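Local coordinates for fat acid-binding protein (PDB 3NYI) that probably binds long-chain fatty acids such as stearic acid in a pocket of its DegV-type fold, at residues F166-L171 and V278-Y283; D49-R54 and I272-A277; K194-M199 and N214-S219; V183-T188 and I204-I209. All coordinates share one frame; numbering follows the deposited sequence.

Overall arrangement
The four contacts show how distant parts of a chain gather round and behind one lipid pocket. Contacts 1 and 2 share helix 274-280, have centres 11 Å apart and both line the stearic acid. Contacts 3 and 4, centres 10 Å apart, each use one of the neighbouring strands 194-200 and 203-210, joined where Val196 pairs with Gly207 and Gly208. Strand 163-167 ties the groups together: in contact 1 it is bonded through Phe166 O to Ile197 N of contact 3, at 2.8 Å. Contact 4, its centre about 23 Å from that of contact 2, reaches the lipid through Ile204, whereas contact 3 lies a layer behind, the side chain of Pro195 about 10 Å from the ligand.

Contact 1. Residues F166-L171 and V278-Y283; sequences FTVGSL and VHTGPY. With STE (stearic acid), chain C.
Beside the stearic acid pocket Val168, just beyond strand 163-167, packs on Thr280 at the end of helix 274-280, standing behind it as seen from the lipid. The two side chains cross at about a right angle, Val168 CG1 lying 3.7 Å from Thr280 CB. With CG2 of Thr280 placed beside its own backbone N, the methyl turns to the lipid, 3.9 Å from C13 of the stearic acid, while OG1, the other branch, donates to Gly281 O. That short bond, 2.7 Å from Thr280 OG1 to Gly281 O, lies in the carbonyl plane on a lone pair and pins the hydroxyl against the turn. Gly281 has positive phi as the chain leaves the helix, a backbone setting that calls for glycine. In this DegV-family fold the lipid passes along the helix end and over Phe166 of strand 163-167, and two rings give it flat surfaces. Phe166 lays one face under the chain, with C14 of the stearic acid 3.5 Å above the ring plane and over its centre. His279 offers a face nearer the carboxylate, its CD2 3.6 Å from C5 of the ligand, while its NE2 is bonded to Thr65. No direct hydrogen bond joins the two segments; water does the work. One water accepts from Gly169 N and Tyr283 N and donates to Thr280 O, at 2.8 Å from that oxygen. A second donates to Ser170 O and again to Thr280 O, so this carbonyl at the helix end takes a hydrogen from each water.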
loop_
_atom_site.group_PDB
_atom_site.type_symbol
_atom_site.label_atom_id
_atom_site.label_comp_id
_atom_site.label_asym_id
_atom_site.label_seq_id
_atom_site.Cartn_x
_atom_site.Cartn_y
_atom_site.Cartn_z
ATOM N N PHE A 166 12.338 -1.074 -0.400
ATOM C CA PHE A 166 12.180 -1.020 -1.852
ATOM C C PHE A 166 13.124 -0.072 -2.538
ATOM O O PHE A 166 13.832 0.706 -1.884
ATOM C CB PHE A 166 10.728 -0.702 -2.240
ATOM C CG PHE A 166 10.265 0.696 -1.888
ATOM C CD1 PHE A 166 10.051 1.639 -2.895
ATOM C CD2 PHE A 166 9.992 1.055 -0.568
ATOM C CE1 PHE A 166 9.595 2.929 -2.603
ATOM C CE2 PHE A 166 9.532 2.348 -0.262
ATOM C CZ PHE A 166 9.322 3.283 -1.290
ATOM N N THR A 167 13.134 -0.151 -3.866
ATOM C CA THR A 167 13.882 0.800 -4.663
ATOM C C THR A 167 13.026 1.259 -5.846
ATOM O O THR A 167 11.967 0.692 -6.106
ATOM C CB THR A 167 15.233 0.207 -5.120
ATOM O OG1 THR A 167 16.066 1.252 -5.639
ATOM C CG2 THR A 167 15.033 -0.888 -6.174
ATOM N N VAL A 168 13.469 2.311 -6.527
ATOM C CA VAL A 168 12.735 2.863 -7.667
ATOM C C VAL A 168 13.720 3.213 -8.783
ATOM O O VAL A 168 14.921 3.114 -8.586
ATOM C CB VAL A 168 11.950 4.106 -7.258
ATOM C CG1 VAL A 168 10.861 3.723 -6.232
ATOM C CG2 VAL A 168 12.897 5.170 -6.681
ATOM N N GLY A 169 13.221 3.612 -9.952
ATOM C CA GLY A 169 14.096 3.856 -11.092
ATOM C C GLY A 169 14.767 5.222 -11.125
ATOM O O GLY A 169 15.755 5.421 -11.831
ATOM N N SER A 170 14.235 6.164 -10.356
ATOM C CA SER A 170 14.731 7.538 -10.348
ATOM C C SER A 170 14.027 8.273 -9.226
ATOM O O SER A 170 13.094 7.738 -8.627
ATOM C CB SER A 170 14.400 8.232 -11.677
ATOM O OG SER A 170 12.997 8.434 -11.805
ATOM N N LEU A 171 14.451 9.501 -8.949
ATOM C CA LEU A 171 13.776 10.318 -7.946
ATOM C C LEU A 171 12.746 11.257 -8.579
ATOM O O LEU A 171 12.034 11.960 -7.867
ATOM C CB LEU A 171 14.787 11.168 -7.176
ATOM C CG LEU A 171 15.692 10.479 -6.153
ATOM C CD1 LEU A 171 16.446 11.537 -5.354
ATOM C CD2 LEU A 171 14.870 9.621 -5.232
ATOM N N VAL A 278 2.327 6.333 -9.800
ATOM C CA VAL A 278 2.359 7.717 -10.250
ATOM C C VAL A 278 3.476 8.451 -9.508
ATOM O O VAL A 278 4.133 9.337 -10.057
ATOM C CB VAL A 278 0.996 8.425 -10.062
ATOM C CG1 VAL A 278 1.148 9.941 -10.125
ATOM C CG2 VAL A 278 -0.011 7.947 -11.130
ATOM N N HIS A 279 3.718 8.036 -8.270
ATOM C CA HIS A 279 4.682 8.714 -7.423
ATOM C C HIS A 279 6.073 8.074 -7.406
ATOM O O HIS A 279 7.055 8.763 -7.126
ATOM C CB HIS A 279 4.106 8.878 -5.997
ATOM C CG HIS A 279 2.927 9.801 -5.958
ATOM N ND1 HIS A 279 3.061 11.161 -5.762
ATOM C CD2 HIS A 279 1.614 9.583 -6.176
ATOM C CE1 HIS A 279 1.872 11.732 -5.815
ATOM N NE2 HIS A 279 0.968 10.789 -6.073
ATOM N N THR A 280 6.167 6.780 -7.717
ATOM C CA THR A 280 7.477 6.120 -7.756
ATOM C C THR A 280 8.092 6.090 -9.141
ATOM O O THR A 280 9.306 5.937 -9.272
ATOM C CB THR A 280 7.414 4.643 -7.295
ATOM O OG1 THR A 280 6.533 3.899 -8.155
ATOM C CG2 THR A 280 6.934 4.546 -5.855
ATOM N N GLY A 281 7.252 6.228 -10.168
ATOM C CA GLY A 281 7.648 5.886 -11.515
ATOM C C GLY A 281 7.273 4.442 -11.772
ATOM O O GLY A 281 6.829 3.746 -10.863
ATOM N N PRO A 282 7.469 3.969 -13.010
ATOM C CA PRO A 282 7.013 2.624 -13.364
ATOM C C PRO A 282 7.950 1.503 -12.904
ATOM O O PRO A 282 7.637 0.344 -13.180
ATOM C CB PRO A 282 6.990 2.646 -14.910
ATOM C CG PRO A 282 7.703 3.913 -15.326
ATOM C CD PRO A 282 8.227 4.602 -14.103
ATOM N N TYR A 283 9.051 1.808 -12.218
ATOM C CA TYR A 283 9.991 0.732 -11.851
ATOM C C TYR A 283 10.227 0.477 -10.354
ATOM O O TYR A 283 11.352 0.186 -9.957
ATOM C CB TYR A 283 11.330 0.945 -12.556
ATOM C CG TYR A 283 11.148 1.177 -14.036
ATOM C CD1 TYR A 283 10.633 0.179 -14.851
ATOM C CD2 TYR A 283 11.460 2.401 -14.612
ATOM C CE1 TYR A 283 10.445 0.391 -16.206
ATOM C CE2 TYR A 283 11.280 2.621 -15.965
ATOM C CZ TYR A 283 10.775 1.613 -16.756
ATOM O OH TYR A 283 10.594 1.832 -18.101
HETATM C C1 STE C . -3.550 11.335 -3.441
HETATM O O1 STE C . -4.153 11.688 -2.474
HETATM O O2 STE C . -3.455 12.075 -4.375
HETATM C C2 STE C . -2.712 10.036 -3.386
HETATM C C3 STE C . -1.221 10.360 -3.114
HETATM C C4 STE C . -0.378 9.062 -3.174
HETATM C C5 STE C . 1.061 9.308 -2.666
HETATM C C6 STE C . 1.892 8.010 -2.792
HETATM C C7 STE C . 3.369 8.249 -2.386
HETATM C C8 STE C . 4.102 6.883 -2.383
HETATM C C9 STE C . 5.593 7.049 -2.010
HETATM C C10 STE C . 6.290 5.665 -2.112
HETATM C C11 STE C . 5.912 4.837 -0.883
HETATM C C12 STE C . 5.392 3.410 -1.179
HETATM C C13 STE C . 5.856 2.812 -2.517
HETATM C C14 STE C . 6.327 1.364 -2.214
HETATM C C15 STE C . 6.439 0.530 -3.511
HETATM C C16 STE C . 7.254 -0.751 -3.204
HETATM C C17 STE C . 6.310 -1.858 -2.687
HETATM C C18 STE C . 7.064 -3.199 -2.536
HETATM O O HOH W 1 10.529 4.046 -10.950
HETATM O O HOH W 2 10.518 8.549 -8.519
#

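Contact 2. Residues D49-R54 and I272-A277; sequences DECYQR and IGIVSA. With STE (stearic acid), chain C.
Tyr52 reaches from helix 48-57 to the start of helix 274-280 and donates its hydroxyl to Ile272, Tyr52 OH to Ile272 O 2.7 Å. The donor sits above the carbonyl plane, 56° out of it, rather than on a lone pair; the same oxygen also receives Arg48 NE, so two donors grip it. Beside this bond the packing is close: the methyl CB of Ala277 lies 3.4 Å from Tyr52 CZ, meeting the ring obliquely. One residue back, Cys51 directs its side chain at Ile274, with Cys51 CB 3.7 Å from Ile274 CG1 and SG, anti to the backbone N, resting beside CG1 and CG2. The outer side of helix 48-57 is quite different. Glu50 and Arg54 are exposed there and make no contact with the other segment, while Asp49 spends its charge on a salt bridge to Lys246. Helix 274-280 also meets the lipid, Val275 CG1 coming within 3.8 Å of C4 of the stearic acid. From the turn just before the helix, Ile272 CD1 touches C17 of the ligand at 3.6 Å. A helix backed by a second helix, with another side turned to an acyl chain, forms a wall of the fatty acid pocket in this DegV-family protein.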
loop_
_atom_site.group_PDB
_atom_site.type_symbol
_atom_site.label_atom_id
_atom_site.label_comp_id
_atom_site.label_asym_id
_atom_site.label_seq_id
_atom_site.Cartn_x
_atom_site.Cartn_y
_atom_site.Cartn_z
ATOM N N ASP A 49 -2.186 -1.777 -15.730
ATOM C CA ASP A 49 -1.217 -1.976 -16.801
ATOM C C ASP A 49 -1.174 -0.814 -17.805
ATOM O O ASP A 49 -0.091 -0.428 -18.249
ATOM C CB ASP A 49 -1.434 -3.330 -17.491
ATOM C CG ASP A 49 -0.983 -4.503 -16.623
ATOM O OD1 ASP A 49 -0.503 -4.270 -15.492
ATOM O OD2 ASP A 49 -1.107 -5.663 -17.065
ATOM N N GLU A 50 -2.337 -0.251 -18.146
ATOM C CA GLU A 50 -2.398 0.869 -19.089
ATOM C C GLU A 50 -1.648 2.075 -18.551
ATOM O O GLU A 50 -0.946 2.767 -19.287
ATOM C CB GLU A 50 -3.833 1.319 -19.328
ATOM C CG GLU A 50 -4.793 0.284 -19.836
ATOM C CD GLU A 50 -6.168 0.884 -20.038
ATOM O OE1 GLU A 50 -7.058 0.643 -19.196
ATOM O OE2 GLU A 50 -6.347 1.624 -21.027
ATOM N N CYS A 51 -1.837 2.349 -17.266
ATOM C CA CYS A 51 -1.183 3.490 -16.648
ATOM C C CYS A 51 0.336 3.356 -16.701
ATOM O O CYS A 51 1.035 4.311 -17.029
ATOM C CB CYS A 51 -1.659 3.659 -15.202
ATOM S SG CYS A 51 -1.052 5.149 -14.402
ATOM N N TYR A 52 0.852 2.176 -16.362
ATOM C CA TYR A 52 2.290 1.970 -16.404
ATOM C C TYR A 52 2.795 2.207 -17.829
ATOM O O TYR A 52 3.871 2.776 -18.036
ATOM C CB TYR A 52 2.648 0.556 -15.956
ATOM C CG TYR A 52 2.865 0.383 -14.453
ATOM C CD1 TYR A 52 1.795 0.184 -13.588
ATOM C CD2 TYR A 52 4.145 0.377 -13.912
ATOM C CE1 TYR A 52 2.006 -0.001 -12.210
ATOM C CE2 TYR A 52 4.364 0.190 -12.541
ATOM C CZ TYR A 52 3.293 0.004 -11.700
ATOM O OH TYR A 52 3.510 -0.186 -10.338
ATOM N N GLN A 53 2.016 1.753 -18.805
ATOM C CA GLN A 53 2.383 1.912 -20.213
ATOM C C GLN A 53 2.539 3.375 -20.602
ATOM O O GLN A 53 3.536 3.750 -21.223
ATOM C CB GLN A 53 1.369 1.229 -21.136
ATOM C CG GLN A 53 1.758 -0.179 -21.554
ATOM C CD GLN A 53 3.119 -0.253 -22.237
ATOM O OE1 GLN A 53 3.584 0.707 -22.854
ATOM N NE2 GLN A 53 3.763 -1.403 -22.123
ATOM N N ARG A 54 1.560 4.200 -20.239
ATOM C CA ARG A 54 1.628 5.623 -20.547
ATOM C C ARG A 54 2.930 6.217 -20.032
ATOM O O ARG A 54 3.575 6.996 -20.713
ATOM C CB ARG A 54 0.435 6.376 -19.954
ATOM C CG ARG A 54 -0.891 6.092 -20.640
ATOM C CD ARG A 54 -0.905 6.637 -22.059
ATOM N NE ARG A 54 -0.562 8.058 -22.104
ATOM C CZ ARG A 54 -1.427 9.044 -21.895
ATOM N NH1 ARG A 54 -2.696 8.771 -21.620
ATOM N NH2 ARG A 54 -1.022 10.307 -21.958
ATOM N N ILE A 272 2.185 -3.558 -7.923
ATOM C CA ILE A 272 2.095 -2.226 -7.326
ATOM C C ILE A 272 1.165 -1.371 -8.186
ATOM O O ILE A 272 1.292 -1.336 -9.416
ATOM C CB ILE A 272 3.469 -1.603 -7.195
ATOM C CG1 ILE A 272 4.313 -2.445 -6.221
ATOM C CG2 ILE A 272 3.368 -0.162 -6.707
ATOM C CD1 ILE A 272 5.779 -2.094 -6.261
ATOM N N GLY A 273 0.202 -0.726 -7.543
ATOM C CA GLY A 273 -0.850 -0.052 -8.285
ATOM C C GLY A 273 -0.545 1.359 -8.721
ATOM O O GLY A 273 0.505 1.921 -8.409
ATOM N N ILE A 274 -1.504 1.920 -9.455
ATOM C CA ILE A 274 -1.465 3.281 -9.952
ATOM C C ILE A 274 -1.167 4.325 -8.887
ATOM O O ILE A 274 -0.353 5.220 -9.107
ATOM C CB ILE A 274 -2.820 3.598 -10.613
ATOM C CG1 ILE A 274 -2.960 2.772 -11.900
ATOM C CG2 ILE A 274 -2.961 5.093 -10.872
ATOM C CD1 ILE A 274 -4.321 2.949 -12.624
ATOM N N VAL A 275 -1.824 4.228 -7.733
ATOM C CA VAL A 275 -1.596 5.221 -6.668
ATOM C C VAL A 275 -0.090 5.380 -6.346
ATOM O O VAL A 275 0.432 6.495 -6.280
ATOM C CB VAL A 275 -2.371 4.874 -5.377
ATOM C CG1 VAL A 275 -1.990 5.842 -4.245
ATOM C CG2 VAL A 275 -3.874 4.886 -5.638
ATOM N N SER A 276 0.607 4.272 -6.136
ATOM C CA SER A 276 2.036 4.354 -5.855
ATOM C C SER A 276 2.866 4.656 -7.090
ATOM O O SER A 276 3.822 5.442 -7.037
ATOM C CB SER A 276 2.556 3.055 -5.214
ATOM O OG SER A 276 1.986 2.862 -3.940
ATOM N N ALA A 277 2.515 4.025 -8.206
ATOM C CA ALA A 277 3.337 4.145 -9.404
ATOM C C ALA A 277 3.407 5.573 -9.943
ATOM O O ALA A 277 4.429 5.977 -10.494
ATOM C CB ALA A 277 2.864 3.173 -10.492
HETATM C C1 STE C . -3.550 11.335 -3.441
HETATM O O1 STE C . -4.153 11.688 -2.474
HETATM O O2 STE C . -3.455 12.075 -4.375
HETATM C C2 STE C . -2.712 10.036 -3.386
HETATM C C3 STE C . -1.221 10.360 -3.114
HETATM C C4 STE C . -0.378 9.062 -3.174
HETATM C C5 STE C . 1.061 9.308 -2.666
HETATM C C6 STE C . 1.892 8.010 -2.792
HETATM C C7 STE C . 3.369 8.249 -2.386
HETATM C C8 STE C . 4.102 6.883 -2.383
HETATM C C9 STE C . 5.593 7.049 -2.010
HETATM C C10 STE C . 6.290 5.665 -2.112
HETATM C C11 STE C . 5.912 4.837 -0.883
HETATM C C12 STE C . 5.392 3.410 -1.179
HETATM C C13 STE C . 5.856 2.812 -2.517
HETATM C C14 STE C . 6.327 1.364 -2.214
HETATM C C15 STE C . 6.439 0.530 -3.511
HETATM C C16 STE C . 7.254 -0.751 -3.204
HETATM C C17 STE C . 6.310 -1.858 -2.687
HETATM C C18 STE C . 7.064 -3.199 -2.536
#

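Contact 3. Residues K194-M199 and N214-S219; sequences KPVIIM and NKLKNS
Leu216 of helix 213-231 packs its two methyls on Lys194 and Val196 of strand 194-200. Three kinds of interaction make up the contact. The first is methyl against aliphatic chain: Leu216 CD1 lies 3.7 Å from Lys194 CB and also touches CD, the two side chains crossing at about a right angle. The bend of the lysine at chi2, 86°, keeps its CD close to this methyl, while NZ goes on to the carbonyl oxygens of Arg211 and Gly192. The second is branch against branch. Val196 and Leu216 slide past each other in opposite directions, with Val196 CG2 4.0 Å from Leu216 CD2, and the same valine methyl approaches Ser219 CB at 3.8 Å, one helical turn further on. The third is methyl against backbone, where Leu216 CD2 rests 3.5 Å from Lys194 O. No hydrogen bond crosses between the segments; they meet through van der Waals contact. Exchanging Leu216 for an alanine would probably open a gap between strand and helix, leaving the aliphatic part of Lys194 and CG2 of Val196 without their shared partner. Further cover comes from within the chain, since Leu216 also touches Thr167 of strand 163-167 and Val196 touches Val220. The short segments run nearly along each other, 20° between their directions and 8.8 Å between axes at closest approach. This is the packing of an alpha/beta layer, in which an antiparallel hairpin leads into a helix that lies back over the mixed sheet to which the hairpin belongs.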
loop_
_atom_site.group_PDB
_atom_site.type_symbol
_atom_site.label_atom_id
_atom_site.label_comp_id
_atom_site.label_asym_id
_atom_site.label_seq_id
_atom_site.Cartn_x
_atom_site.Cartn_y
_atom_site.Cartn_z
ATOM N N LYS A 194 20.132 6.123 -7.211
ATOM C CA LYS A 194 18.785 5.754 -6.790
ATOM C C LYS A 194 18.823 5.373 -5.320
ATOM O O LYS A 194 19.843 4.883 -4.817
ATOM C CB LYS A 194 18.213 4.589 -7.613
ATOM C CG LYS A 194 18.094 4.852 -9.118
ATOM C CD LYS A 194 19.410 4.530 -9.804
ATOM C CE LYS A 194 19.308 4.606 -11.320
ATOM N NZ LYS A 194 20.637 4.327 -11.936
ATOM N N PRO A 195 17.713 5.614 -4.621
ATOM C CA PRO A 195 17.602 5.313 -3.190
ATOM C C PRO A 195 17.140 3.896 -2.907
ATOM O O PRO A 195 16.414 3.287 -3.696
ATOM C CB PRO A 195 16.523 6.289 -2.726
ATOM C CG PRO A 195 15.608 6.413 -3.944
ATOM C CD PRO A 195 16.550 6.367 -5.134
ATOM N N VAL A 196 17.604 3.359 -1.781
ATOM C CA VAL A 196 16.928 2.243 -1.157
ATOM C C VAL A 196 16.058 2.935 -0.123
ATOM O O VAL A 196 16.551 3.748 0.665
ATOM C CB VAL A 196 17.905 1.314 -0.427
ATOM C CG1 VAL A 196 17.134 0.260 0.367
ATOM C CG2 VAL A 196 18.876 0.662 -1.413
ATOM N N ILE A 197 14.770 2.627 -0.130
ATOM C CA ILE A 197 13.816 3.371 0.679
ATOM C C ILE A 197 13.152 2.454 1.694
ATOM O O ILE A 197 12.882 1.291 1.411
ATOM C CB ILE A 197 12.720 4.027 -0.225
ATOM C CG1 ILE A 197 13.371 4.916 -1.294
ATOM C CG2 ILE A 197 11.692 4.824 0.620
ATOM C CD1 ILE A 197 12.375 5.459 -2.329
ATOM N N ILE A 198 12.870 2.990 2.877
ATOM C CA ILE A 198 12.164 2.244 3.893
ATOM C C ILE A 198 10.901 2.987 4.254
ATOM O O ILE A 198 10.959 4.176 4.555
ATOM C CB ILE A 198 13.006 2.105 5.196
ATOM C CG1 ILE A 198 14.332 1.408 4.910
ATOM C CG2 ILE A 198 12.196 1.359 6.256
ATOM C CD1 ILE A 198 15.280 1.349 6.116
HETATM N N MSE A 199 9.769 2.293 4.237
HETATM C CA MSE A 199 8.544 2.871 4.770
HETATM C C MSE A 199 8.293 2.341 6.165
HETATM O O MSE A 199 8.211 1.128 6.380
HETATM C CB MSE A 199 7.325 2.575 3.889
HETATM C CG MSE A 199 6.071 3.220 4.449
HETATM SE SE MSE A 199 4.480 3.067 3.315
HETATM C CE MSE A 199 3.373 4.351 4.319
ATOM N N ASN A 214 20.518 -4.251 -10.169
ATOM C CA ASN A 214 20.728 -5.504 -9.451
ATOM C C ASN A 214 21.363 -5.306 -8.081
ATOM O O ASN A 214 20.991 -5.974 -7.115
ATOM C CB ASN A 214 21.537 -6.499 -10.292
ATOM C CG ASN A 214 20.687 -7.200 -11.335
ATOM O OD1 ASN A 214 19.467 -7.026 -11.374
ATOM N ND2 ASN A 214 21.322 -7.993 -12.186
ATOM N N LYS A 215 22.323 -4.391 -7.995
ATOM C CA LYS A 215 22.951 -4.085 -6.712
ATOM C C LYS A 215 21.959 -3.415 -5.756
ATOM O O LYS A 215 21.964 -3.667 -4.552
ATOM C CB LYS A 215 24.181 -3.201 -6.912
ATOM C CG LYS A 215 25.388 -3.935 -7.501
ATOM C CD LYS A 215 26.503 -2.964 -7.861
ATOM C CE LYS A 215 27.880 -3.555 -7.576
ATOM N NZ LYS A 215 28.402 -3.126 -6.246
ATOM N N LEU A 216 21.106 -2.554 -6.293
ATOM C CA LEU A 216 20.096 -1.908 -5.461
ATOM C C LEU A 216 19.130 -2.935 -4.890
ATOM O O LEU A 216 18.754 -2.842 -3.729
ATOM C CB LEU A 216 19.329 -0.838 -6.250
ATOM C CG LEU A 216 20.066 0.489 -6.435
ATOM C CD1 LEU A 216 19.603 1.201 -7.714
ATOM C CD2 LEU A 216 19.884 1.386 -5.213
ATOM N N LYS A 217 18.724 -3.911 -5.701
ATOM C CA LYS A 217 17.812 -4.942 -5.213
ATOM C C LYS A 217 18.504 -5.791 -4.148
ATOM O O LYS A 217 17.874 -6.226 -3.185
ATOM C CB LYS A 217 17.281 -5.817 -6.353
ATOM C CG LYS A 217 16.361 -5.074 -7.317
ATOM C CD LYS A 217 15.803 -5.978 -8.410
ATOM C CE LYS A 217 16.887 -6.473 -9.366
ATOM N NZ LYS A 217 16.291 -7.186 -10.529
ATOM N N ASN A 218 19.799 -6.017 -4.305
ATOM C CA ASN A 218 20.531 -6.736 -3.268
ATOM C C ASN A 218 20.599 -5.937 -1.969
ATOM O O ASN A 218 20.528 -6.501 -0.885
ATOM C CB ASN A 218 21.925 -7.136 -3.749
ATOM C CG ASN A 218 21.885 -8.277 -4.748
ATOM O OD1 ASN A 218 20.976 -9.107 -4.722
ATOM N ND2 ASN A 218 22.863 -8.318 -5.638
ATOM N N SER A 219 20.717 -4.618 -2.079
ATOM C CA SER A 219 20.751 -3.774 -0.889
ATOM C C SER A 219 19.400 -3.747 -0.195
ATOM O O SER A 219 19.346 -3.759 1.037
ATOM C CB SER A 219 21.178 -2.347 -1.226
ATOM O OG SER A 219 22.490 -2.335 -1.743
#

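Contact 4. Residues V183-T188 and I204-I209; sequences VATAAT and IGLGGI
Thr188 and Leu206 reach toward each other tip to tip, the threonine methyl CG2 standing 3.6 Å from Leu206 CD1 and at a like distance from CD2. Leu206 thus straddles the methyl with both branches. Ile209 comes in beside them, its CG2 3.9 Å from the same Thr188 CG2. Leu206 and Ile209 are three residues apart, yet both turn to the loop, because the classic beta bulge at Gly207 and Gly208, opposite Val196, resets the alternation of the strand. Thr185 crosses Leu206 obliquely, with Thr185 OG1 4.0 Å from Leu206 CD2. Further along, Val183 lays CG2 over the backbone of Gly205, 3.9 Å from its carbonyl C, and meets Ile204 CD1 with the same methyl. What aims the Thr188 methyl is the hydroxyl behind it. Chi1 of 65° sets OG1 between backbone N and carbonyl carbon, from where Thr188 OG1 donates to Val183 O at 2.8 Å in the carbonyl plane and accepts from Thr185 N. Thr188 N returns a weak bond to Thr185 OG1, the reciprocal pattern of a capping box. A valine in place of Thr188 would probably keep the apolar touch but leave Val183 O and Thr185 N without their mate and the loop less firmly folded. Hydroxyls and amides tie the loop to itself, while its contact with the strand is mainly apolar and includes no hydrogen bond between the two segments.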
loop_
_atom_site.group_PDB
_atom_site.type_symbol
_atom_site.label_atom_id
_atom_site.label_comp_id
_atom_site.label_asym_id
_atom_site.label_seq_id
_atom_site.Cartn_x
_atom_site.Cartn_y
_atom_site.Cartn_z
ATOM N N VAL A 183 13.637 11.261 1.685
ATOM C CA VAL A 183 14.420 10.556 0.674
ATOM C C VAL A 183 15.229 11.545 -0.189
ATOM O O VAL A 183 16.195 11.159 -0.843
ATOM C CB VAL A 183 13.516 9.654 -0.187
ATOM C CG1 VAL A 183 14.282 9.048 -1.358
ATOM C CG2 VAL A 183 12.893 8.559 0.694
ATOM N N ALA A 184 14.843 12.821 -0.185
ATOM C CA ALA A 184 15.635 13.841 -0.889
ATOM C C ALA A 184 16.788 14.314 -0.010
ATOM O O ALA A 184 16.572 14.977 1.003
ATOM C CB ALA A 184 14.767 15.031 -1.326
ATOM N N THR A 185 18.010 13.958 -0.388
ATOM C CA THR A 185 19.190 14.425 0.336
ATOM C C THR A 185 20.277 14.806 -0.664
ATOM O O THR A 185 20.109 14.623 -1.868
ATOM C CB THR A 185 19.731 13.368 1.346
ATOM O OG1 THR A 185 20.467 12.353 0.655
ATOM C CG2 THR A 185 18.595 12.722 2.133
ATOM N N ALA A 186 21.385 15.340 -0.168
ATOM C CA ALA A 186 22.476 15.719 -1.052
ATOM C C ALA A 186 22.934 14.492 -1.831
ATOM O O ALA A 186 23.090 14.546 -3.051
ATOM C CB ALA A 186 23.623 16.319 -0.259
ATOM N N ALA A 187 23.118 13.380 -1.122
ATOM C CA ALA A 187 23.575 12.139 -1.739
ATOM C C ALA A 187 22.641 11.605 -2.838
ATOM O O ALA A 187 23.106 11.171 -3.889
ATOM C CB ALA A 187 23.822 11.071 -0.678
ATOM N N THR A 188 21.334 11.631 -2.605
ATOM C CA THR A 188 20.403 11.065 -3.583
ATOM C C THR A 188 20.176 11.999 -4.768
ATOM O O THR A 188 19.636 11.589 -5.792
ATOM C CB THR A 188 19.028 10.657 -2.955
ATOM O OG1 THR A 188 18.331 11.815 -2.473
ATOM C CG2 THR A 188 19.221 9.648 -1.821
ATOM N N ILE A 204 8.138 7.630 4.461
ATOM C CA ILE A 204 9.364 7.063 3.873
ATOM C C ILE A 204 10.652 7.743 4.330
ATOM O O ILE A 204 10.674 8.937 4.626
ATOM C CB ILE A 204 9.317 7.027 2.332
ATOM C CG1 ILE A 204 8.851 8.374 1.767
ATOM C CG2 ILE A 204 8.348 5.922 1.855
ATOM C CD1 ILE A 204 8.832 8.404 0.226
ATOM N N GLY A 205 11.725 6.958 4.380
ATOM C CA GLY A 205 13.038 7.448 4.751
ATOM C C GLY A 205 14.099 6.715 3.951
ATOM O O GLY A 205 13.815 5.702 3.307
ATOM N N LEU A 206 15.327 7.222 3.987
ATOM C CA LEU A 206 16.392 6.666 3.163
ATOM C C LEU A 206 17.077 5.509 3.884
ATOM O O LEU A 206 17.494 5.654 5.031
ATOM C CB LEU A 206 17.408 7.762 2.820
ATOM C CG LEU A 206 18.454 7.439 1.748
ATOM C CD1 LEU A 206 17.805 7.173 0.390
ATOM C CD2 LEU A 206 19.467 8.576 1.645
ATOM N N GLY A 207 17.173 4.357 3.224
ATOM C CA GLY A 207 17.851 3.211 3.810
ATOM C C GLY A 207 19.171 2.838 3.150
ATOM O O GLY A 207 19.825 1.886 3.566
ATOM N N GLY A 208 19.561 3.577 2.115
ATOM C CA GLY A 208 20.780 3.283 1.372
ATOM C C GLY A 208 20.733 3.934 -0.006
ATOM O O GLY A 208 19.736 4.564 -0.359
ATOM N N ILE A 209 21.811 3.810 -0.777
ATOM C CA ILE A 209 21.836 4.314 -2.157
ATOM C C ILE A 209 22.612 3.375 -3.082
ATOM O O ILE A 209 23.268 2.439 -2.627
ATOM C CB ILE A 209 22.467 5.734 -2.297
ATOM C CG1 ILE A 209 23.976 5.687 -2.051
ATOM C CG2 ILE A 209 21.771 6.753 -1.409
ATOM C CD1 ILE A 209 24.361 5.318 -0.646
#